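Local coordinates for protein toll (Drosophila melanogaster, PDB 4LXR) that serves as the cell-surface receptor for the cleaved cytokine Spätzle C-106, switching on signalling for dorsal-ventral patterning of the embryo and for antifungal defence, at residues 151-156 with 174-179; 100-105 with 125-130. All blocks are in the same frame, centred on the assembly; numbering follows the deposited sequence.

Interaction 1: 151-156 with 174-179; sequences HLELRA and SIEFGS
Glu153 and Glu176 lie side by side on the Spätzle-facing surface of two parallel strands, with the carboxylate carbon CD of Glu153 3.4 Å from CG of Glu176. The segments 151-156 and 174-179 carry the strands of the first two annotated leucine-rich repeats, stacked in parallel. Both glutamate chains leave the backbone alike, CG anti to N, but Glu153 runs on extended while Glu176 bends at chi2 (53°). The bend carries its carboxylate away from Glu153 and back over its own turn, where Gly178 N donates to OE2 at 2.7 Å, on the anti side of the carboxylate. On the same surface the His151 ring packs against Ser174, CD2 to CB 3.5 Å. Farther along, Ser179 CB sits over one face of the Arg155 guanidinium, 3.8 Å from CZ.

Below these residues three backbone bonds join the strands: Leu152 N to Ser174 O, Glu176 N to Leu152 O, and Leu154 N to Glu176 O. Past the last of them the chains diverge, and Asn180 ties them, its ND2 bonding to Leu154 O and Phe177 O and its OD1 taking Ala156 N. The other face is apolar. Phe177 reaches back under the first strand, its CZ 3.8 Å from Leu152 CD2, which meets the ring at its edge; Leu154 CD1 approaches CE1 of the same ring. Ile175 CG2 covers one face of that ring.

The charged ends are taken up by the ligand and the next repeat. Glu153 OE2 forms a salt bridge with Arg7 of one Spätzle chain and Arg155 NH1 another with Asp55 of that chain, while Tyr64 of the other Spätzle chain bonds to Glu176 OE1, which Asn200 and Trp202 of Toll also hold. The two carboxylates would repel each other if charged; the Arg7 salt bridge and the three donors to Glu176 OE1 probably offset that cost.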
loop_
_atom_site.group_PDB
_atom_site.type_symbol
_atom_site.label_atom_id
_atom_site.label_comp_id
_atom_site.label_asym_id
_atom_site.label_seq_id
_atom_site.Cartn_x
_atom_site.Cartn_y
_atom_site.Cartn_z
ATOM N N HIS A 151 -8.562 -40.560 2.199
ATOM C CA HIS A 151 -9.147 -39.238 1.905
ATOM C C HIS A 151 -10.150 -39.351 0.767
ATOM O O HIS A 151 -9.823 -39.829 -0.310
ATOM C CB HIS A 151 -8.063 -38.204 1.564
ATOM C CG HIS A 151 -8.567 -36.787 1.488
ATOM N ND1 HIS A 151 -9.466 -36.357 0.528
ATOM C CD2 HIS A 151 -8.280 -35.699 2.246
ATOM C CE1 HIS A 151 -9.727 -35.074 0.716
ATOM N NE2 HIS A 151 -9.015 -34.648 1.745
ATOM N N LEU A 152 -11.375 -38.908 1.020
ATOM C CA LEU A 152 -12.457 -39.082 0.073
ATOM C C LEU A 152 -13.109 -37.742 -0.138
ATOM O O LEU A 152 -13.432 -37.053 0.836
ATOM C CB LEU A 152 -13.519 -40.067 0.637
ATOM C CG LEU A 152 -14.862 -40.133 -0.122
ATOM C CD1 LEU A 152 -14.632 -40.712 -1.548
ATOM C CD2 LEU A 152 -15.912 -40.975 0.633
ATOM N N GLU A 153 -13.348 -37.386 -1.394
ATOM C CA GLU A 153 -14.095 -36.188 -1.690
ATOM C C GLU A 153 -15.112 -36.483 -2.752
ATOM O O GLU A 153 -14.779 -37.038 -3.797
ATOM C CB GLU A 153 -13.159 -35.026 -2.162
ATOM C CG GLU A 153 -13.947 -33.739 -2.577
ATOM C CD GLU A 153 -13.032 -32.477 -2.705
ATOM O OE1 GLU A 153 -13.447 -31.445 -3.295
ATOM O OE2 GLU A 153 -11.886 -32.528 -2.229
ATOM N N LEU A 154 -16.360 -36.093 -2.503
ATOM C CA LEU A 154 -17.417 -36.326 -3.473
ATOM C C LEU A 154 -18.170 -35.049 -3.568
ATOM O O LEU A 154 -18.588 -34.480 -2.563
ATOM C CB LEU A 154 -18.380 -37.461 -3.041
ATOM C CG LEU A 154 -17.778 -38.847 -2.925
ATOM C CD1 LEU A 154 -18.814 -39.840 -2.359
ATOM C CD2 LEU A 154 -17.309 -39.301 -4.286
ATOM N N ARG A 155 -18.365 -34.595 -4.790
ATOM C CA ARG A 155 -19.102 -33.378 -5.003
ATOM C C ARG A 155 -20.002 -33.572 -6.200
ATOM O O ARG A 155 -19.536 -33.531 -7.337
ATOM C CB ARG A 155 -18.160 -32.199 -5.264
ATOM C CG ARG A 155 -18.920 -30.896 -5.259
ATOM C CD ARG A 155 -18.083 -29.696 -5.417
ATOM N NE ARG A 155 -17.198 -29.351 -4.301
ATOM C CZ ARG A 155 -16.732 -28.111 -4.153
ATOM N NH1 ARG A 155 -17.132 -27.193 -5.017
ATOM N NH2 ARG A 155 -15.900 -27.770 -3.174
ATOM N N ALA A 156 -21.291 -33.774 -5.948
ATOM C CA ALA A 156 -22.204 -34.087 -7.035
ATOM C C ALA A 156 -23.663 -33.748 -6.724
ATOM O O ALA A 156 -24.568 -34.510 -7.100
ATOM C CB ALA A 156 -22.072 -35.559 -7.388
ATOM N N SER A 174 -10.278 -38.549 6.304
ATOM C CA SER A 174 -10.891 -37.286 5.911
ATOM C C SER A 174 -12.029 -37.490 4.942
ATOM O O SER A 174 -11.899 -38.234 3.975
ATOM C CB SER A 174 -9.857 -36.343 5.251
ATOM O OG SER A 174 -8.630 -36.415 5.963
ATOM N N ILE A 175 -13.126 -36.790 5.207
ATOM C CA ILE A 175 -14.287 -36.767 4.347
ATOM C C ILE A 175 -14.480 -35.331 3.929
ATOM O O ILE A 175 -14.530 -34.432 4.771
ATOM C CB ILE A 175 -15.565 -37.202 5.092
ATOM C CG1 ILE A 175 -15.665 -38.723 5.112
ATOM C CG2 ILE A 175 -16.810 -36.605 4.419
ATOM C CD1 ILE A 175 -16.700 -39.284 6.137
ATOM N N GLU A 176 -14.582 -35.119 2.625
ATOM C CA GLU A 176 -14.882 -33.812 2.103
ATOM C C GLU A 176 -16.178 -33.948 1.304
ATOM O O GLU A 176 -16.155 -34.378 0.148
ATOM C CB GLU A 176 -13.719 -33.295 1.227
ATOM C CG GLU A 176 -14.002 -31.927 0.526
ATOM C CD GLU A 176 -14.450 -30.848 1.515
ATOM O OE1 GLU A 176 -13.597 -30.022 1.939
ATOM O OE2 GLU A 176 -15.651 -30.839 1.890
ATOM N N PHE A 177 -17.306 -33.622 1.938
ATOM C CA PHE A 177 -18.612 -33.639 1.254
ATOM C C PHE A 177 -19.164 -32.238 1.132
ATOM O O PHE A 177 -20.367 -32.054 0.936
ATOM C CB PHE A 177 -19.633 -34.510 2.006
ATOM C CG PHE A 177 -19.347 -35.987 1.933
ATOM C CD1 PHE A 177 -18.451 -36.486 0.984
ATOM C CD2 PHE A 177 -19.979 -36.879 2.802
ATOM C CE1 PHE A 177 -18.167 -37.864 0.901
ATOM C CE2 PHE A 177 -19.694 -38.271 2.748
ATOM C CZ PHE A 177 -18.803 -38.766 1.772
ATOM N N GLY A 178 -18.282 -31.248 1.274
ATOM C CA GLY A 178 -18.684 -29.864 1.163
ATOM C C GLY A 178 -19.343 -29.592 -0.182
ATOM O O GLY A 178 -18.977 -30.190 -1.190
ATOM N N SER A 179 -20.335 -28.715 -0.168
ATOM C CA SER A 179 -21.004 -28.228 -1.370
ATOM C C SER A 179 -21.845 -29.289 -2.065
ATOM O O SER A 179 -21.759 -29.501 -3.276
ATOM C CB SER A 179 -20.012 -27.573 -2.341
ATOM O OG SER A 179 -20.693 -26.629 -3.149
HETATM O O HOH W 1 -17.059 -31.734 -1.818
#

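Interaction 2: 100-105 with 125-130; sequences PTTLIF and LKRFRF
Two successive parallel strands near the N-terminal end of the Toll ectodomain, on the concave side of the leucine-rich-repeat solenoid, make this contact between 100-105 and 125-130. Their short axes run 4.7 Å apart and almost exactly parallel, at 1°. The pairing starts at Thr101 O, which accepts from Lys126 N at 2.9 Å and, weakly, from Arg127 N. Leu103 then bonds through its N to Arg127 O and through its O to Arg129 N, and Phe105 N closes the series on Arg129 O.

Toward the interior, CD1 of Leu125 touches Leu103 CB at 3.7 Å, and the Leu103 side chain lies alongside Phe128, CD2 nearest CE1. Phe105 and Phe130 likewise lie side by side: CD1 of Phe105 comes in the plane of the Phe130 ring at its edge, 4.0 Å from CE1.

On the opposite surface CG2 of Ile104 lies over one face of the Arg129 guanidinium, offset toward the rim, 3.3 Å from NH2. A bend at chi3 (75°) turns that group back across the isoleucine, and NH1 is anchored by a salt bridge to Glu106 and a hydrogen bond to Thr131. Arg127 instead stays extended; its CB rests 3.4 Å from Thr102 OG1, and its far end reaches both Spätzle chains, NH1 to the carbonyl of Gly3 on one and NH2 to Thr105 on the other.

The outward Thr102, Ile104, Arg127 and Arg129 are particular to this ligand-facing surface; apolar residues turned inward from stacked parallel strands, here leucine and phenylalanine, are typical of a leucine-rich-repeat solenoid.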
loop_
_atom_site.group_PDB
_atom_site.type_symbol
_atom_site.label_atom_id
_atom_site.label_comp_id
_atom_site.label_asym_id
_atom_site.label_seq_id
_atom_site.Cartn_x
_atom_site.Cartn_y
_atom_site.Cartn_z
ATOM N N PRO A 100 -0.880 -45.385 -8.906
ATOM C CA PRO A 100 -1.115 -44.028 -8.420
ATOM C C PRO A 100 -1.629 -44.073 -6.984
ATOM O O PRO A 100 -2.187 -45.079 -6.575
ATOM C CB PRO A 100 -2.223 -43.529 -9.347
ATOM C CG PRO A 100 -2.989 -44.763 -9.671
ATOM C CD PRO A 100 -1.926 -45.821 -9.842
ATOM N N THR A 101 -1.446 -42.986 -6.249
ATOM C CA THR A 101 -1.885 -42.852 -4.866
ATOM C C THR A 101 -3.229 -42.106 -4.826
ATOM O O THR A 101 -4.061 -42.276 -3.920
ATOM C CB THR A 101 -0.806 -42.040 -4.091
ATOM O OG1 THR A 101 0.201 -42.932 -3.606
ATOM C CG2 THR A 101 -1.390 -41.255 -2.916
ATOM N N THR A 102 -3.419 -41.266 -5.835
ATOM C CA THR A 102 -4.498 -40.302 -5.866
ATOM C C THR A 102 -5.115 -40.327 -7.251
ATOM O O THR A 102 -4.406 -40.257 -8.254
ATOM C CB THR A 102 -3.962 -38.883 -5.566
ATOM O OG1 THR A 102 -3.537 -38.823 -4.204
ATOM C CG2 THR A 102 -5.013 -37.804 -5.798
ATOM N N LEU A 103 -6.435 -40.463 -7.296
ATOM C CA LEU A 103 -7.189 -40.292 -8.538
ATOM C C LEU A 103 -8.207 -39.185 -8.330
ATOM O O LEU A 103 -9.027 -39.250 -7.397
ATOM C CB LEU A 103 -7.924 -41.579 -8.948
ATOM C CG LEU A 103 -8.842 -41.448 -10.185
ATOM C CD1 LEU A 103 -8.064 -41.055 -11.463
ATOM C CD2 LEU A 103 -9.685 -42.741 -10.436
ATOM N N ILE A 104 -8.146 -38.176 -9.198
ATOM C CA ILE A 104 -9.112 -37.077 -9.245
ATOM C C ILE A 104 -9.867 -37.195 -10.571
ATOM O O ILE A 104 -9.266 -37.391 -11.628
ATOM C CB ILE A 104 -8.390 -35.728 -9.150
ATOM C CG1 ILE A 104 -7.827 -35.548 -7.732
ATOM C CG2 ILE A 104 -9.300 -34.559 -9.565
ATOM C CD1 ILE A 104 -6.623 -34.699 -7.684
ATOM N N PHE A 105 -11.189 -37.149 -10.515
ATOM C CA PHE A 105 -11.996 -37.248 -11.725
ATOM C C PHE A 105 -13.025 -36.143 -11.648
ATOM O O PHE A 105 -14.034 -36.265 -10.950
ATOM C CB PHE A 105 -12.670 -38.624 -11.855
ATOM C CG PHE A 105 -13.210 -38.916 -13.244
ATOM C CD1 PHE A 105 -14.439 -38.388 -13.662
ATOM C CD2 PHE A 105 -12.498 -39.719 -14.121
ATOM C CE1 PHE A 105 -14.935 -38.665 -14.923
ATOM C CE2 PHE A 105 -12.976 -39.994 -15.408
ATOM C CZ PHE A 105 -14.193 -39.466 -15.812
ATOM N N LEU A 125 -5.887 -47.217 -3.958
ATOM C CA LEU A 125 -5.836 -45.748 -3.841
ATOM C C LEU A 125 -5.945 -45.258 -2.399
ATOM O O LEU A 125 -6.690 -45.826 -1.593
ATOM C CB LEU A 125 -6.943 -45.075 -4.669
ATOM C CG LEU A 125 -6.923 -45.122 -6.205
ATOM C CD1 LEU A 125 -8.224 -44.547 -6.708
ATOM C CD2 LEU A 125 -5.705 -44.348 -6.822
ATOM N N LYS A 126 -5.201 -44.201 -2.083
ATOM C CA LYS A 126 -5.297 -43.568 -0.769
ATOM C C LYS A 126 -6.219 -42.375 -0.842
ATOM O O LYS A 126 -6.766 -41.925 0.157
ATOM C CB LYS A 126 -3.918 -43.150 -0.246
ATOM C CG LYS A 126 -3.175 -44.283 0.454
ATOM C CD LYS A 126 -1.780 -44.456 -0.109
ATOM C CE LYS A 126 -1.028 -45.564 0.629
ATOM N NZ LYS A 126 0.058 -46.165 -0.206
ATOM N N ARG A 127 -6.408 -41.862 -2.042
ATOM C CA ARG A 127 -7.129 -40.616 -2.175
ATOM C C ARG A 127 -7.950 -40.638 -3.442
ATOM O O ARG A 127 -7.454 -40.979 -4.500
ATOM C CB ARG A 127 -6.148 -39.420 -2.169
ATOM C CG ARG A 127 -6.870 -38.066 -2.271
ATOM C CD ARG A 127 -6.032 -36.854 -1.823
ATOM N NE ARG A 127 -6.891 -35.675 -1.697
ATOM C CZ ARG A 127 -6.491 -34.472 -1.295
ATOM N NH1 ARG A 127 -5.216 -34.261 -0.975
ATOM N NH2 ARG A 127 -7.374 -33.475 -1.219
ATOM N N PHE A 128 -9.211 -40.252 -3.344
ATOM C CA PHE A 128 -10.066 -40.268 -4.520
ATOM C C PHE A 128 -10.973 -39.069 -4.459
ATOM O O PHE A 128 -11.506 -38.770 -3.399
ATOM C CB PHE A 128 -10.886 -41.575 -4.572
ATOM C CG PHE A 128 -11.988 -41.570 -5.597
ATOM C CD1 PHE A 128 -11.693 -41.588 -6.963
ATOM C CD2 PHE A 128 -13.328 -41.579 -5.198
ATOM C CE1 PHE A 128 -12.712 -41.602 -7.926
ATOM C CE2 PHE A 128 -14.371 -41.603 -6.154
ATOM C CZ PHE A 128 -14.065 -41.601 -7.519
ATOM N N ARG A 129 -11.144 -38.381 -5.589
ATOM C CA ARG A 129 -12.085 -37.270 -5.667
ATOM C C ARG A 129 -12.952 -37.400 -6.905
ATOM O O ARG A 129 -12.445 -37.629 -8.000
ATOM C CB ARG A 129 -11.372 -35.909 -5.694
ATOM C CG ARG A 129 -12.316 -34.785 -6.174
ATOM C CD ARG A 129 -11.922 -33.376 -5.650
ATOM N NE ARG A 129 -10.768 -32.803 -6.330
ATOM C CZ ARG A 129 -10.795 -32.135 -7.490
ATOM N NH1 ARG A 129 -11.934 -31.958 -8.174
ATOM N NH2 ARG A 129 -9.655 -31.639 -7.976
ATOM N N PHE A 130 -14.258 -37.235 -6.734
ATOM C CA PHE A 130 -15.172 -37.222 -7.864
ATOM C C PHE A 130 -15.971 -35.932 -7.810
ATOM O O PHE A 130 -16.608 -35.616 -6.794
ATOM C CB PHE A 130 -16.131 -38.425 -7.806
ATOM C CG PHE A 130 -17.138 -38.452 -8.920
ATOM C CD1 PHE A 130 -16.722 -38.402 -10.253
ATOM C CD2 PHE A 130 -18.487 -38.543 -8.646
ATOM C CE1 PHE A 130 -17.641 -38.423 -11.300
ATOM C CE2 PHE A 130 -19.436 -38.569 -9.689
ATOM C CZ PHE A 130 -19.013 -38.512 -11.018
HETATM O O HOH W 2 -1.561 -45.797 -3.245
#

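Interaction 2 comes first along the chain and interaction 1 follows it in series, their centres about 12 Å apart. Strands 127-131 and 151-155 are neighbours, so the two contacts join into four consecutive parallel strands, 102-106, 127-131, 151-155 and 174-176, on the N-terminal part of the solenoid. The seam between them is sewn by backbone bonds, among them Arg155 N to Phe130 O at 2.9 Å, and by packing of Glu153 on Arg129 and His151 on Arg127. Both contacts meet both chains of the Spätzle dimer, and Arg7 of one Spätzle chain approaches each of them, so together they form a continuous part of the cytokine-binding surface.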